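Putative N-acetylmuramoyl-L-alanine amidase,autolysin cwp6 (Peptoclostridium difficile, PDB 5J72) probably hydrolyses the amide bond between N-acetylmuramic acid and L-alanine in peptidoglycan, using a zinc-dependent amidase domain joined to three cell wall binding (CWB2) modules. Local coordinates at residues Phe141-Val145 with Pro193-Glu199; Ser156-Val162 with Tyr180-Leu186; Ala167-Ile171 with Ile374-Ile378; Lys189-Pro193 with Gln224-Ala228. All blocks are in the same frame, centred on the assembly; numbering follows the deposited sequence. Where two conformers were deposited one is given.

Contact 1: Phe141-Val145 with Pro193-Glu199; sequences FETAV and PESTKAE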
# COMPACT_ATOMS: atom_id res chain seq x y z
N PHE A 141 -3.64 0.80 20.23
CA PHE A 141 -3.09 1.91 21.05
C PHE A 141 -1.58 1.73 21.23
O PHE A 141 -0.87 2.71 21.06
CB PHE A 141 -3.75 1.95 22.45
CG PHE A 141 -5.21 2.24 22.34
CD1 PHE A 141 -5.66 3.55 22.29
CD2 PHE A 141 -6.14 1.21 22.22
CE1 PHE A 141 -7.02 3.84 22.12
CE2 PHE A 141 -7.50 1.49 22.04
CZ PHE A 141 -7.93 2.81 21.99
N GLU A 142 -1.11 0.49 21.58
CA GLU A 142 0.32 0.30 21.76
C GLU A 142 1.03 0.34 20.45
O GLU A 142 2.20 0.73 20.41
CB GLU A 142 0.68 -1.03 22.46
CG GLU A 142 0.21 -1.10 23.90
CD GLU A 142 -1.26 -1.47 24.02
OE1 GLU A 142 -1.86 -1.99 23.05
OE2 GLU A 142 -1.84 -1.21 25.08
N THR A 143 0.38 -0.10 19.35
CA THR A 143 1.05 -0.03 18.06
C THR A 143 1.28 1.47 17.69
O THR A 143 2.36 1.78 17.19
CB THR A 143 0.21 -0.75 16.98
OG1 THR A 143 0.41 -2.13 17.19
CG2 THR A 143 0.69 -0.44 15.53
N ALA A 144 0.28 2.35 17.94
CA ALA A 144 0.47 3.78 17.63
C ALA A 144 1.68 4.33 18.46
O ALA A 144 2.46 5.15 17.97
CB ALA A 144 -0.78 4.56 17.94
N VAL A 145 1.85 3.85 19.67
CA VAL A 145 2.99 4.31 20.49
C VAL A 145 4.30 3.85 19.88
O VAL A 145 5.28 4.61 19.87
CB VAL A 145 2.82 3.79 21.95
CG1 VAL A 145 4.12 4.03 22.78
CG2 VAL A 145 1.63 4.55 22.62
N PRO A 193 -6.14 5.47 27.23
CA PRO A 193 -5.53 4.38 27.99
C PRO A 193 -4.12 4.77 28.46
O PRO A 193 -3.54 5.76 28.01
CB PRO A 193 -5.49 3.22 27.01
CG PRO A 193 -5.54 3.83 25.69
CD PRO A 193 -6.44 5.05 25.85
N GLU A 194 -3.56 3.97 29.35
CA GLU A 194 -2.27 4.22 29.91
C GLU A 194 -1.17 4.31 28.84
O GLU A 194 -0.26 5.12 28.98
CB GLU A 194 -1.96 3.07 30.89
CG GLU A 194 -0.55 3.10 31.46
CD GLU A 194 -0.20 4.39 32.25
OE1 GLU A 194 -1.11 5.00 32.87
OE2 GLU A 194 0.99 4.78 32.24
N SER A 195 -1.23 3.46 27.81
CA SER A 195 -0.26 3.46 26.73
C SER A 195 -0.25 4.91 26.11
O SER A 195 0.84 5.49 26.03
CB SER A 195 -0.64 2.37 25.71
OG SER A 195 -1.92 2.62 25.16
N THR A 196 -1.39 5.48 25.76
CA THR A 196 -1.41 6.84 25.17
C THR A 196 -0.94 7.92 26.22
O THR A 196 -0.19 8.82 25.89
CB THR A 196 -2.85 7.19 24.70
OG1 THR A 196 -3.19 6.25 23.68
CG2 THR A 196 -2.96 8.64 24.14
N LYS A 197 -1.42 7.79 27.48
CA LYS A 197 -1.03 8.75 28.52
C LYS A 197 0.51 8.76 28.66
O LYS A 197 1.08 9.83 28.73
CB LYS A 197 -1.71 8.29 29.84
CG LYS A 197 -1.06 8.85 31.10
CD LYS A 197 -1.85 8.35 32.38
CE LYS A 197 -1.19 8.86 33.66
NZ LYS A 197 -1.70 10.22 33.97
N ALA A 198 1.17 7.60 28.70
CA ALA A 198 2.61 7.57 28.91
C ALA A 198 3.35 8.10 27.70
O ALA A 198 4.41 8.73 27.86
CB ALA A 198 3.08 6.12 29.21
N GLU A 199 2.84 7.85 26.46
CA GLU A 199 3.58 8.36 25.32
C GLU A 199 3.37 9.88 25.19
O GLU A 199 4.29 10.57 24.76
CB GLU A 199 3.11 7.59 24.02
CG GLU A 199 3.81 8.08 22.72
CD GLU A 199 5.34 7.84 22.73
OE1 GLU A 199 5.87 7.19 23.69
OE2 GLU A 199 6.01 8.31 21.77
O HOH W 1 -2.09 5.41 21.28
O HOH W 2 -3.69 0.43 25.60
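Phe141 meets Pro193 with one face of its ring: the proline CG sits over that face, 3.4 Å from Phe141 CD1, and the two side chains cross at about a right angle. The phenyl group reaches this position because its CG lies anti to the carbonyl carbon (chi1 -64°). Further apolar packing comes a turn later, where Val145 CG2 touches Glu199 CB at 3.7 Å and also lies against the backbone carbonyl of Ser195. The aliphatic part of Glu199 runs past Val145 in the opposite direction and carries its carboxylate on to Ser148 OG and, as a salt bridge, to Arg202.

Polar contact between the segments passes through water. One molecule donates to Phe141 O at 3.0 Å and to Thr196 OG1 at 2.8 Å, while the threonine hydroxyl is also hydrogen-bonded to Leu186 O. A second lies between Glu142 OE2 and Ser195 OG, 2.9 Å from the serine oxygen; its approach to the glutamate is unusually short, which leaves its exact place less sure. Glu142 OE1 is hydrogen-bonded to Thr139 OG1.

The arrangement is a pair of nearly parallel helices, their short axes 8.9 Å apart and inclined at 21°. Helices 140-151 and 194-203 lie together against strand 184-187 of the CWB2 module: Phe141 rests on Leu186, and Thr196 and Glu199 on Leu185.

Contact 2: Ser156-Val162 with Tyr180-Leu186; sequences SSKVVIV and YDAPILL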
# COMPACT_ATOMS: atom_id res chain seq x y z
N SER A 156 7.84 15.55 20.35
CA SER A 156 7.06 16.24 19.31
C SER A 156 6.30 17.40 19.96
O SER A 156 5.67 17.15 21.00
CB SER A 156 6.03 15.29 18.70
OG SER A 156 5.48 15.95 17.56
N SER A 157 6.31 18.61 19.36
CA SER A 157 5.57 19.68 20.07
C SER A 157 4.06 19.53 19.87
O SER A 157 3.29 20.05 20.66
CB SER A 157 6.06 21.06 19.62
OG SER A 157 5.76 21.18 18.25
N LYS A 158 3.64 18.81 18.83
CA LYS A 158 2.21 18.56 18.59
C LYS A 158 1.95 17.06 18.50
O LYS A 158 2.84 16.29 18.08
CB LYS A 158 1.75 19.15 17.26
CG LYS A 158 1.78 20.70 17.24
CD LYS A 158 1.38 21.22 15.80
CE LYS A 158 0.76 22.60 15.83
NZ LYS A 158 1.76 23.58 16.17
N VAL A 159 0.77 16.64 18.91
CA VAL A 159 0.31 15.27 18.79
C VAL A 159 -1.12 15.35 18.28
O VAL A 159 -1.91 16.14 18.82
CB VAL A 159 0.32 14.45 20.13
CG1 VAL A 159 -0.23 13.02 19.90
CG2 VAL A 159 1.76 14.37 20.70
N VAL A 160 -1.46 14.53 17.27
CA VAL A 160 -2.82 14.47 16.77
C VAL A 160 -3.48 13.31 17.45
O VAL A 160 -2.90 12.23 17.61
CB VAL A 160 -2.83 14.31 15.24
CG1 VAL A 160 -4.29 14.05 14.71
CG2 VAL A 160 -2.24 15.58 14.64
N ILE A 161 -4.74 13.49 17.86
CA ILE A 161 -5.42 12.38 18.52
C ILE A 161 -6.72 12.08 17.75
O ILE A 161 -7.41 13.00 17.36
CB ILE A 161 -5.80 12.89 19.95
CG1 ILE A 161 -4.54 12.92 20.88
CG2 ILE A 161 -6.87 11.93 20.50
CD1 ILE A 161 -4.22 11.55 21.45
N VAL A 162 -7.00 10.83 17.56
CA VAL A 162 -8.21 10.35 16.85
C VAL A 162 -8.76 9.29 17.76
O VAL A 162 -8.02 8.67 18.49
CB VAL A 162 -7.73 9.74 15.51
CG1 VAL A 162 -8.76 8.80 14.95
CG2 VAL A 162 -7.37 10.89 14.52
N TYR A 180 2.13 19.10 10.37
CA TYR A 180 2.68 19.43 11.69
C TYR A 180 3.98 18.63 12.01
O TYR A 180 4.68 18.97 12.97
CB TYR A 180 1.73 18.96 12.79
CG TYR A 180 0.36 19.62 12.87
CD1 TYR A 180 0.18 20.95 12.51
CD2 TYR A 180 -0.72 18.92 13.36
CE1 TYR A 180 -1.07 21.56 12.63
CE2 TYR A 180 -1.97 19.53 13.49
CZ TYR A 180 -2.13 20.84 13.13
OH TYR A 180 -3.37 21.38 13.32
N ASP A 181 4.23 17.57 11.26
CA ASP A 181 5.34 16.61 11.52
C ASP A 181 5.08 16.07 12.93
O ASP A 181 5.87 16.19 13.85
CB ASP A 181 6.73 17.29 11.38
CG ASP A 181 7.90 16.29 11.48
OD1 ASP A 181 7.65 15.04 11.37
OD2 ASP A 181 9.05 16.75 11.69
N ALA A 182 3.90 15.45 13.09
CA ALA A 182 3.44 14.93 14.36
C ALA A 182 2.89 13.52 14.23
O ALA A 182 2.40 13.16 13.18
CB ALA A 182 2.28 15.80 14.83
N PRO A 183 2.98 12.74 15.29
CA PRO A 183 2.42 11.41 15.24
C PRO A 183 0.89 11.48 15.58
O PRO A 183 0.41 12.49 16.16
CB PRO A 183 3.14 10.66 16.36
CG PRO A 183 3.36 11.76 17.42
CD PRO A 183 3.70 13.01 16.56
N ILE A 184 0.18 10.42 15.26
CA ILE A 184 -1.21 10.32 15.62
C ILE A 184 -1.25 9.26 16.75
O ILE A 184 -0.74 8.13 16.59
CB ILE A 184 -2.05 9.83 14.44
CG1 ILE A 184 -2.16 10.96 13.40
CG2 ILE A 184 -3.41 9.27 14.99
CD1 ILE A 184 -2.77 10.54 12.00
N LEU A 185 -1.80 9.62 17.90
CA LEU A 185 -1.98 8.63 18.97
C LEU A 185 -3.53 8.43 19.12
O LEU A 185 -4.30 9.24 18.62
CB LEU A 185 -1.42 9.08 20.36
CG LEU A 185 0.11 9.22 20.35
CD1 LEU A 185 0.59 9.74 21.74
CD2 LEU A 185 0.82 7.88 19.95
N LEU A 186 -3.92 7.42 19.86
CA LEU A 186 -5.35 7.11 19.92
C LEU A 186 -6.00 7.25 21.29
O LEU A 186 -5.40 6.93 22.32
CB LEU A 186 -5.50 5.62 19.48
CG LEU A 186 -4.89 5.32 18.10
CD1 LEU A 186 -4.99 3.84 17.81
CD2 LEU A 186 -5.56 6.16 17.03
O HOH W 3 4.99 18.69 15.98
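Val160 and Ile184, Ile161 and Leu185, and Val162 and Leu186 are the bridged pairs of two parallel strands, whose short axes twist by -45°. Val160 uses both backbone groups: its N donates to Pro183 O at 3.0 Å, and its O accepts from Leu185 N at 2.8 Å. Val162 N adds a weak bond to Leu185 O. Before the strands pair fully, Ser156 OG donates to Lys158 O at 2.7 Å, and a water joins Ser156 OG and Lys158 N to Tyr180 O, at the end of a helix closed by a Schellman motif with Asp181 at C-prime.

The side chains divide between the sheet faces. Val160 and Ile184 lie side by side, pointing the same way, with Val160 CB 3.9 Å from Ile184 CG1; Val162 and Leu186 share their face. On the face of Ile161 and Leu185, Ile161 CD1 reaches Leu185 CB, and Val159 CG1 meets Leu185 CG at 3.8 Å. Tyr180 is touched in two ways: Lys158 CD makes a CH-pi contact over one ring face, 3.7 Å from the centroid, whereas Val160 CG2 comes in plane at the edge. Tyr180 OH is hydrogen-bonded to Glu251 OE2.

This is a beta-alpha-beta crossover, strand 158-163 passing through helix 174-180 to edge strand 184-187 of a four-stranded parallel sheet. Strand 207-211 flanks 158-163 on its other side; helix 140-151 packs on Leu185, and helix 375-387 on Ile184.

Contact 3: Ala167-Ile171 with Ile374-Ile378; sequences AADGI and IVDSI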
# COMPACT_ATOMS: atom_id res chain seq x y z
N ALA A 167 -11.77 4.89 14.04
CA ALA A 167 -10.67 5.35 13.23
C ALA A 167 -11.08 5.89 11.84
O ALA A 167 -10.39 6.76 11.32
CB ALA A 167 -9.66 4.22 13.09
N ALA A 168 -12.19 5.40 11.23
CA ALA A 168 -12.60 5.86 9.89
C ALA A 168 -12.74 7.34 9.88
O ALA A 168 -12.67 7.96 8.81
CB ALA A 168 -13.91 5.22 9.47
N ASP A 169 -12.91 7.94 11.05
CA ASP A 169 -13.04 9.38 11.14
C ASP A 169 -11.71 10.10 10.99
O ASP A 169 -11.70 11.22 10.52
CB ASP A 169 -13.66 9.74 12.48
CG ASP A 169 -15.16 9.89 12.37
OD1 ASP A 169 -15.86 9.71 13.41
OD2 ASP A 169 -15.65 10.20 11.25
N GLY A 170 -10.60 9.48 11.37
CA GLY A 170 -9.32 10.14 11.23
C GLY A 170 -8.64 9.82 9.92
O GLY A 170 -7.45 10.03 9.76
N ILE A 171 -9.40 9.29 8.92
CA ILE A 171 -8.79 8.91 7.69
C ILE A 171 -8.27 10.11 6.88
O ILE A 171 -7.57 9.87 5.91
CB ILE A 171 -9.82 8.20 6.59
CG1 ILE A 171 -10.99 9.23 6.31
CG2 ILE A 171 -10.30 6.84 7.15
CD1 ILE A 171 -12.34 8.62 5.84
N ILE A 374 -8.73 -0.42 9.73
CA ILE A 374 -8.35 0.85 9.14
C ILE A 374 -7.27 1.58 10.02
O ILE A 374 -6.40 2.24 9.49
CB ILE A 374 -9.61 1.77 9.11
CG1 ILE A 374 -10.68 1.17 8.13
CG2 ILE A 374 -9.22 3.19 8.70
CD1 ILE A 374 -10.20 1.17 6.71
N VAL A 375 -7.38 1.42 11.35
CA VAL A 375 -6.59 2.26 12.25
C VAL A 375 -5.08 2.09 12.12
O VAL A 375 -4.40 3.10 12.26
CB VAL A 375 -7.04 1.98 13.70
CG1 VAL A 375 -6.69 0.53 14.10
CG2 VAL A 375 -6.39 2.99 14.67
N ASP A 376 -4.55 0.89 11.83
CA ASP A 376 -3.08 0.76 11.79
C ASP A 376 -2.54 1.57 10.62
O ASP A 376 -1.41 2.06 10.71
CB ASP A 376 -2.67 -0.71 11.66
CG ASP A 376 -2.70 -1.46 13.00
OD1 ASP A 376 -2.94 -0.81 14.07
OD2 ASP A 376 -2.50 -2.69 13.00
N SER A 377 -3.29 1.66 9.50
CA SER A 377 -2.78 2.43 8.35
C SER A 377 -2.88 3.92 8.69
O SER A 377 -2.08 4.72 8.22
CB SER A 377 -3.59 2.14 7.09
OG SER A 377 -3.27 0.82 6.68
N ILE A 378 -3.89 4.30 9.49
CA ILE A 378 -4.00 5.72 9.87
C ILE A 378 -2.81 6.11 10.77
O ILE A 378 -2.17 7.11 10.52
CB ILE A 378 -5.32 5.94 10.69
CG1 ILE A 378 -6.53 5.87 9.77
CG2 ILE A 378 -5.32 7.35 11.30
CD1 ILE A 378 -7.81 5.87 10.59
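Ala167 brings its methyl group against the opposing helix, where Ala167 CB lies 3.5 Å from Val375 CB. Consistent with its small side chain, the backbones come close here, with the CA atoms of Ala167 and Val375 5.2 Å apart.

Ile378 carries much of the other side. Its CG1 stands anti to the carbonyl carbon (chi1 -73°) and the chain then continues extended (chi2 171°), which directs CD1 toward the turn at 167-171; CD1 is modelled too close to Ala167 O, however, so its exact place is less sure. The CG2 branch takes a different direction and packs 3.8 Å from Gly170 O. Gly170, without a side chain, leaves its carbonyl oxygen as the group met by this branch, and the two arms of the isoleucine thus head for separate parts of the same short turn.

A second, more tentative apolar patch forms where Ile171 CG2, in the conformer given of the two deposited, meets Ile374 CG2 at 4.1 Å, the two side chains meeting at a slant. In Ile374, CG2 is the branch anti to the backbone N, with CG1 set beside that nitrogen (chi1 -66°); this leaves CG2 as the group facing Ile171.

The contact joins two CWB2 modules. Residues 167-171 belong to the connection between strand 158-163 and helix 174-180, while 374-378 lies at the N-terminal part of helix 375-387. Nearby, Ile374 packs on Tyr271 and Leu274 of helix 270-283, Ala168 touches Glu270 of that helix, and Val375 reaches Arg140 of helix 140-151.

Contact 4: Lys189-Pro193 with Gln224-Ala228; sequences KDDIP and QIKSA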
# COMPACT_ATOMS: atom_id res chain seq x y z
N LYS A 189 -13.63 7.48 23.51
CA LYS A 189 -14.45 8.69 23.53
C LYS A 189 -14.35 9.48 24.82
O LYS A 189 -14.37 10.72 24.78
CB LYS A 189 -15.96 8.31 23.34
CG LYS A 189 -16.84 9.54 23.28
CD LYS A 189 -18.32 9.18 23.34
CE LYS A 189 -19.12 10.45 23.24
NZ LYS A 189 -20.57 10.20 23.43
N ASP A 190 -14.24 8.78 25.96
CA ASP A 190 -14.22 9.51 27.23
C ASP A 190 -12.96 9.30 28.08
O ASP A 190 -12.91 9.75 29.22
CB ASP A 190 -15.48 9.10 28.06
CG ASP A 190 -16.77 9.46 27.35
OD1 ASP A 190 -16.92 10.64 26.96
OD2 ASP A 190 -17.62 8.57 27.17
N ASP A 191 -11.94 8.62 27.55
CA ASP A 191 -10.69 8.39 28.32
C ASP A 191 -9.52 8.13 27.38
O ASP A 191 -9.73 7.94 26.17
CB ASP A 191 -10.84 7.14 29.20
CG ASP A 191 -10.95 5.82 28.40
OD1 ASP A 191 -12.09 5.40 28.11
OD2 ASP A 191 -9.89 5.23 28.05
N ILE A 192 -8.30 8.11 27.91
CA ILE A 192 -7.18 7.68 27.11
C ILE A 192 -6.58 6.56 27.88
O ILE A 192 -6.53 6.64 29.11
CB ILE A 192 -6.12 8.77 26.80
CG1 ILE A 192 -5.75 9.59 28.10
CG2 ILE A 192 -6.66 9.67 25.71
CD1 ILE A 192 -4.45 10.45 27.91
N PRO A 193 -6.14 5.47 27.23
CA PRO A 193 -5.53 4.38 27.99
C PRO A 193 -4.12 4.77 28.46
O PRO A 193 -3.54 5.76 28.01
CB PRO A 193 -5.49 3.22 27.01
CG PRO A 193 -5.54 3.83 25.69
CD PRO A 193 -6.44 5.05 25.85
N GLN A 224 -8.67 13.96 30.57
CA GLN A 224 -7.62 12.99 30.88
C GLN A 224 -6.30 13.31 30.09
O GLN A 224 -5.22 13.03 30.57
CB GLN A 224 -8.03 11.56 30.57
CG GLN A 224 -9.12 11.07 31.49
CD GLN A 224 -9.26 9.56 31.40
OE1 GLN A 224 -8.45 8.85 30.83
NE2 GLN A 224 -10.35 9.03 31.96
N ILE A 225 -6.44 13.90 28.90
CA ILE A 225 -5.23 14.25 28.15
C ILE A 225 -4.52 15.36 28.93
O ILE A 225 -3.31 15.26 29.14
CB ILE A 225 -5.68 14.77 26.77
CG1 ILE A 225 -6.17 13.53 25.90
CG2 ILE A 225 -4.51 15.53 26.06
CD1 ILE A 225 -6.85 14.01 24.62
N LYS A 226 -5.25 16.39 29.37
CA LYS A 226 -4.55 17.49 30.10
C LYS A 226 -4.00 17.01 31.44
O LYS A 226 -3.05 17.61 31.96
CB LYS A 226 -5.49 18.68 30.30
CG LYS A 226 -5.81 19.33 28.98
CD LYS A 226 -6.87 20.40 29.20
CE LYS A 226 -6.71 21.45 28.15
NZ LYS A 226 -7.95 22.22 27.93
N SER A 227 -4.55 15.94 32.01
CA SER A 227 -3.99 15.44 33.27
C SER A 227 -2.71 14.80 32.97
O SER A 227 -1.83 14.77 33.83
CB SER A 227 -4.88 14.40 33.92
OG SER A 227 -5.93 15.13 34.53
N ALA A 228 -2.58 14.24 31.78
CA ALA A 228 -1.31 13.62 31.45
C ALA A 228 -0.27 14.69 31.19
O ALA A 228 0.83 14.61 31.75
CB ALA A 228 -1.45 12.71 30.21
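Gln224 and Ile192 make the hydrogen bond of this contact: Ile192 N donates to Gln224 OE1 at 3.0 Å, with an N-H...O angle of 164°. The hydrogen points almost straight at the oxygen, but the donor stands above the amide's carbonyl plane, 51° out of it. Gln224 reaches this position with a chain extended beyond CG (chi2 -165°).

The amide of Gln224 also packs on Asp191: Gln224 OE1 and NE2 are each 3.4 Å from Asp191 CB, so the amide lies against the aspartate's CA and CB carbons. The carboxylate itself is turned elsewhere, with Asp191 OD2 hydrogen-bonded to Asn188 ND2.

Apolar packing is supplied by Ile192. Its CG1 passes Gln224 CB at 3.9 Å, the two side chains sliding past each other in opposite directions. Its CG2 branch meets Ile225 CG1, also at 3.9 Å, crossing that side chain at about a right angle, and CD1 extends to Ile225 CA and, at 4.4 Å, Ala228 CB.

One hydrogen bond thus crosses from Ile192 to Gln224 beside an apolar patch, and Ser218, just before helix 219-228, adds bonds to Lys189 O and Asp190 OD1. Gln224 satisfies a backbone N-H just before helix 194-203 begins, while Ile192 packs against both helix 219-228 and, through Lys197 and Leu200, helix 194-203.

From the N terminus, helix 140-151 opens contact 1, which closes at 193-199. Contact 2 is nested inside that loop, pairing strands 158-163 and 184-187, and the two contacts meet where helices rest on strand 184-187. The turn at 167-171, inside the crossover between those strands, meets its partner only some 200 residues later, so contact 3 crosses contacts 1 and 2 and ties the first CWB2 range to the third. Contact 4 opens after contact 2 has closed, shares Pro193 with contact 1, crosses it, and adds helix 219-228. It lies within the long loop of contact 3, without touching that contact.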